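NS6 protease (Murine norovirus 1, PDB 4ASH) is a trypsin-like cysteine protease of the norovirus that cleaves peptide bonds, probably to process the viral polyprotein. Local coordinates at residues A[83-91]-A[136-147]. The protein carries 1 engineered substitution. Numbering follows the deposited sequence. Where two conformers were deposited one is given.
Sequences VVASVLVKR and TIPGDAGCPYVY. Engineered in segment 136-147: Ala-141 (natural residue Cys).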
loop_
_atom_site.group_PDB
_atom_site.type_symbol
_atom_site.label_atom_id
_atom_site.label_comp_id
_atom_site.label_asym_id
_atom_site.label_seq_id
_atom_site.Cartn_x
_atom_site.Cartn_y
_atom_site.Cartn_z
ATOM N N VAL A 83 -15.869 4.066 -1.853
ATOM C CA VAL A 83 -15.418 3.838 -0.487
ATOM C C VAL A 83 -14.512 4.984 -0.046
ATOM O O VAL A 83 -13.618 5.395 -0.790
ATOM C CB VAL A 83 -14.662 2.499 -0.373
ATOM C CG1 VAL A 83 -13.888 2.412 0.946
ATOM C CG2 VAL A 83 -15.627 1.325 -0.533
ATOM N N VAL A 84 -14.763 5.522 1.148
ATOM C CA VAL A 84 -13.869 6.508 1.744
ATOM C C VAL A 84 -12.832 5.766 2.570
ATOM O O VAL A 84 -13.133 5.224 3.636
ATOM C CB VAL A 84 -14.612 7.522 2.637
ATOM C CG1 VAL A 84 -13.605 8.334 3.465
ATOM C CG2 VAL A 84 -15.499 8.443 1.792
ATOM N N ALA A 85 -11.614 5.716 2.048
ATOM C CA ALA A 85 -10.540 4.991 2.689
ATOM C C ALA A 85 -9.635 5.970 3.412
ATOM O O ALA A 85 -9.853 7.179 3.382
ATOM C CB ALA A 85 -9.746 4.195 1.657
ATOM N N SER A 86 -8.605 5.435 4.058
ATOM C CA SER A 86 -7.644 6.261 4.767
ATOM C C SER A 86 -6.233 5.847 4.377
ATOM O O SER A 86 -5.897 4.663 4.442
ATOM C CB SER A 86 -7.847 6.095 6.275
ATOM O OG SER A 86 -6.885 6.823 7.007
ATOM N N VAL A 87 -5.409 6.811 3.968
ATOM C CA VAL A 87 -4.005 6.535 3.718
ATOM C C VAL A 87 -3.276 6.768 5.034
ATOM O O VAL A 87 -3.295 7.880 5.567
ATOM C CB VAL A 87 -3.382 7.446 2.652
ATOM C CG1 VAL A 87 -2.019 6.913 2.270
ATOM C CG2 VAL A 87 -4.268 7.513 1.409
ATOM N N LEU A 88 -2.659 5.719 5.564
ATOM C CA LEU A 88 -1.927 5.826 6.824
ATOM C C LEU A 88 -0.512 6.296 6.530
ATOM O O LEU A 88 0.418 5.501 6.429
ATOM C CB LEU A 88 -1.897 4.479 7.534
ATOM C CG LEU A 88 -3.239 3.778 7.756
ATOM C CD1 LEU A 88 -3.038 2.501 8.597
ATOM C CD2 LEU A 88 -4.244 4.700 8.416
ATOM N N VAL A 89 -0.358 7.602 6.336
ATOM C CA VAL A 89 0.959 8.161 6.039
ATOM C C VAL A 89 1.773 8.346 7.306
ATOM O O VAL A 89 1.339 9.031 8.231
ATOM C CB VAL A 89 0.851 9.527 5.358
ATOM C CG1 VAL A 89 2.224 10.153 5.212
ATOM C CG2 VAL A 89 0.192 9.387 3.997
ATOM N N LYS A 90 2.948 7.737 7.348
ATOM C CA LYS A 90 3.938 8.139 8.357
ATOM C C LYS A 90 4.977 9.006 7.700
ATOM O O LYS A 90 5.336 8.778 6.550
ATOM C CB LYS A 90 4.647 6.927 8.950
ATOM C CG LYS A 90 3.913 6.269 10.089
ATOM C CD LYS A 90 4.872 5.359 10.856
ATOM C CE LYS A 90 4.181 4.697 12.023
ATOM N NZ LYS A 90 5.081 3.687 12.654
ATOM N N ARG A 91 5.483 9.988 8.449
ATOM C CA ARG A 91 6.620 10.781 8.009
ATOM C C ARG A 91 7.838 10.334 8.805
ATOM O O ARG A 91 7.693 9.678 9.833
ATOM C CB ARG A 91 6.332 12.262 8.215
ATOM C CG ARG A 91 5.165 12.795 7.359
ATOM C CD ARG A 91 5.592 13.061 5.918
ATOM N NE ARG A 91 4.505 12.917 4.935
ATOM C CZ ARG A 91 3.557 13.818 4.690
ATOM N NH1 ARG A 91 3.508 14.958 5.368
ATOM N NH2 ARG A 91 2.631 13.567 3.761
ATOM N N THR A 136 -0.147 13.898 0.191
ATOM C CA THR A 136 1.023 13.033 0.151
ATOM C C THR A 136 2.183 13.783 -0.482
ATOM O O THR A 136 1.985 14.736 -1.262
ATOM C CB THR A 136 0.765 11.720 -0.617
ATOM O OG1 THR A 136 0.346 12.021 -1.956
ATOM C CG2 THR A 136 -0.316 10.899 0.077
ATOM N N ILE A 137 3.393 13.376 -0.114
ATOM C CA ILE A 137 4.607 13.995 -0.615
ATOM C C ILE A 137 5.621 12.944 -1.040
ATOM O O ILE A 137 5.494 11.776 -0.683
ATOM C CB ILE A 137 5.254 14.882 0.462
ATOM C CG1 ILE A 137 5.681 14.030 1.663
ATOM C CG2 ILE A 137 4.301 15.987 0.883
ATOM C CD1 ILE A 137 6.429 14.820 2.736
ATOM N N PRO A 138 6.649 13.357 -1.801
ATOM C CA PRO A 138 7.732 12.411 -2.089
ATOM C C PRO A 138 8.273 11.824 -0.800
ATOM O O PRO A 138 8.637 12.562 0.131
ATOM C CB PRO A 138 8.788 13.291 -2.750
ATOM C CG PRO A 138 7.991 14.339 -3.430
ATOM C CD PRO A 138 6.845 14.640 -2.499
ATOM N N GLY A 139 8.315 10.501 -0.743
ATOM C CA GLY A 139 8.782 9.795 0.431
ATOM C C GLY A 139 7.676 8.962 1.055
ATOM O O GLY A 139 7.969 8.071 1.850
ATOM N N ASP A 140 6.423 9.253 0.695
ATOM C CA ASP A 140 5.261 8.593 1.298
ATOM C C ASP A 140 4.929 7.244 0.668
ATOM O O ASP A 140 4.134 6.494 1.241
ATOM C CB ASP A 140 3.997 9.454 1.212
ATOM C CG ASP A 140 4.031 10.685 2.101
ATOM O OD1 ASP A 140 4.898 10.800 3.002
ATOM O OD2 ASP A 140 3.145 11.531 1.898
ATOM N N ALA A 141 5.509 6.925 -0.487
ATOM C CA ALA A 141 5.154 5.670 -1.169
ATOM C C ALA A 141 5.381 4.447 -0.281
ATOM O O ALA A 141 6.385 4.344 0.429
ATOM C CB ALA A 141 5.903 5.518 -2.479
ATOM N N GLY A 142 4.438 3.515 -0.362
ATOM C CA GLY A 142 4.466 2.311 0.449
ATOM C C GLY A 142 3.486 2.319 1.602
ATOM O O GLY A 142 3.167 1.258 2.142
ATOM N N CYS A 143 3.037 3.495 2.025
ATOM C CA CYS A 143 2.060 3.584 3.106
ATOM C C CYS A 143 0.728 2.954 2.682
ATOM O O CYS A 143 0.308 3.065 1.513
ATOM C CB CYS A 143 1.874 5.027 3.571
ATOM S SG CYS A 143 3.337 5.687 4.442
ATOM N N PRO A 144 0.067 2.253 3.607
ATOM C CA PRO A 144 -1.143 1.509 3.233
ATOM C C PRO A 144 -2.408 2.359 3.094
ATOM O O PRO A 144 -2.576 3.373 3.762
ATOM C CB PRO A 144 -1.303 0.536 4.408
ATOM C CG PRO A 144 -0.820 1.364 5.583
ATOM C CD PRO A 144 0.396 2.087 5.037
ATOM N N TYR A 145 -3.314 1.896 2.236
ATOM C CA TYR A 145 -4.663 2.422 2.165
ATOM C C TYR A 145 -5.555 1.426 2.870
ATOM O O TYR A 145 -5.532 0.242 2.529
ATOM C CB TYR A 145 -5.119 2.492 0.708
ATOM C CG TYR A 145 -4.569 3.653 -0.093
ATOM C CD1 TYR A 145 -3.200 3.894 -0.169
ATOM C CD2 TYR A 145 -5.423 4.499 -0.787
ATOM C CE1 TYR A 145 -2.691 4.954 -0.913
ATOM C CE2 TYR A 145 -4.929 5.566 -1.536
ATOM C CZ TYR A 145 -3.565 5.786 -1.597
ATOM O OH TYR A 145 -3.062 6.842 -2.336
ATOM N N VAL A 146 -6.336 1.887 3.840
ATOM C CA VAL A 146 -7.192 0.991 4.612
ATOM C C VAL A 146 -8.612 1.543 4.686
ATOM O O VAL A 146 -8.843 2.722 4.460
ATOM C CB VAL A 146 -6.655 0.776 6.055
ATOM C CG1 VAL A 146 -5.242 0.200 6.027
ATOM C CG2 VAL A 146 -6.676 2.081 6.848
ATOM N N TYR A 147 -9.572 0.685 4.995
ATOM C CA TYR A 147 -10.912 1.177 5.294
ATOM C C TYR A 147 -11.622 0.220 6.231
ATOM O O TYR A 147 -11.208 -0.932 6.382
ATOM C CB TYR A 147 -11.739 1.430 4.025
ATOM C CG TYR A 147 -12.301 0.200 3.350
ATOM C CD1 TYR A 147 -11.487 -0.653 2.617
ATOM C CD2 TYR A 147 -13.656 -0.102 3.436
ATOM C CE1 TYR A 147 -12.007 -1.774 1.983
ATOM C CE2 TYR A 147 -14.185 -1.220 2.806
ATOM C CZ TYR A 147 -13.352 -2.055 2.088
ATOM O OH TYR A 147 -13.875 -3.169 1.459
HETATM O O HOH W 1 6.881 9.755 4.592
#
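The guanidinium of Arg-91 meets the carboxylate of Asp-140 side-on, with the two planes only 3° apart. Arg-91 NE donates to Asp-140 OD1 at 2.9 Å, and Arg-91 NH2 forms a salt bridge with Asp-140 OD2 at 2.8 Å. Each oxygen uses its syn lone pair. Ile-137 CD1 lies over one face of the guanidinium, 3.5 Å from Arg-91 NE. The arginine chain bends at chi2 (-79°), bringing its planar end back to the type II turn from Ile-137 to Asp-140. Asp-140 OD2 takes a second bond from Ile-137 N, arriving from above the carboxylate plane. This grip on both oxygens probably favours the charged carboxylate. A water lies within hydrogen-bonding distance of both Asp-140 OD1 and Lys-90 O. Val-87 CG2 makes a CH-pi contact over the centre of one face of the Tyr-145 ring, 3.6 Å from the centroid. Cys-143 O lies at the ring edge. Tyr-145 OH is hydrogen-bonded to His-159 ND1. Val-83 CG1 makes a CH-pi contact over one face of the Tyr-147 ring, closest to Tyr-147 CD2 at 3.5 Å.

The trypsin-like fold of clan PA has two beta barrels; strands 84-90 and 144-149 are antiparallel neighbours in the C-terminal one. Gly-139 to Gly-142 is the Gly-Asp-Cys-Gly nucleophile motif of these proteases, with the engineered Ala-141 replacing the cysteine. The Arg-91 to Asp-140 salt bridge ties that loop to strand 84-90. Ser-86 and Val-146 form a hydrogen-bonded pair, with Ser-86 N to Val-146 O at 2.8 Å and a return bond from Val-146 N. Leu-88 N continues the ladder to Pro-144 O. Lys-90 N donates to Cys-143 SG over 3.6 Å. Leu-88 CD2 packs against Val-146 CG2 at 3.9 Å, and Leu-88 CB rests on Pro-144 CG.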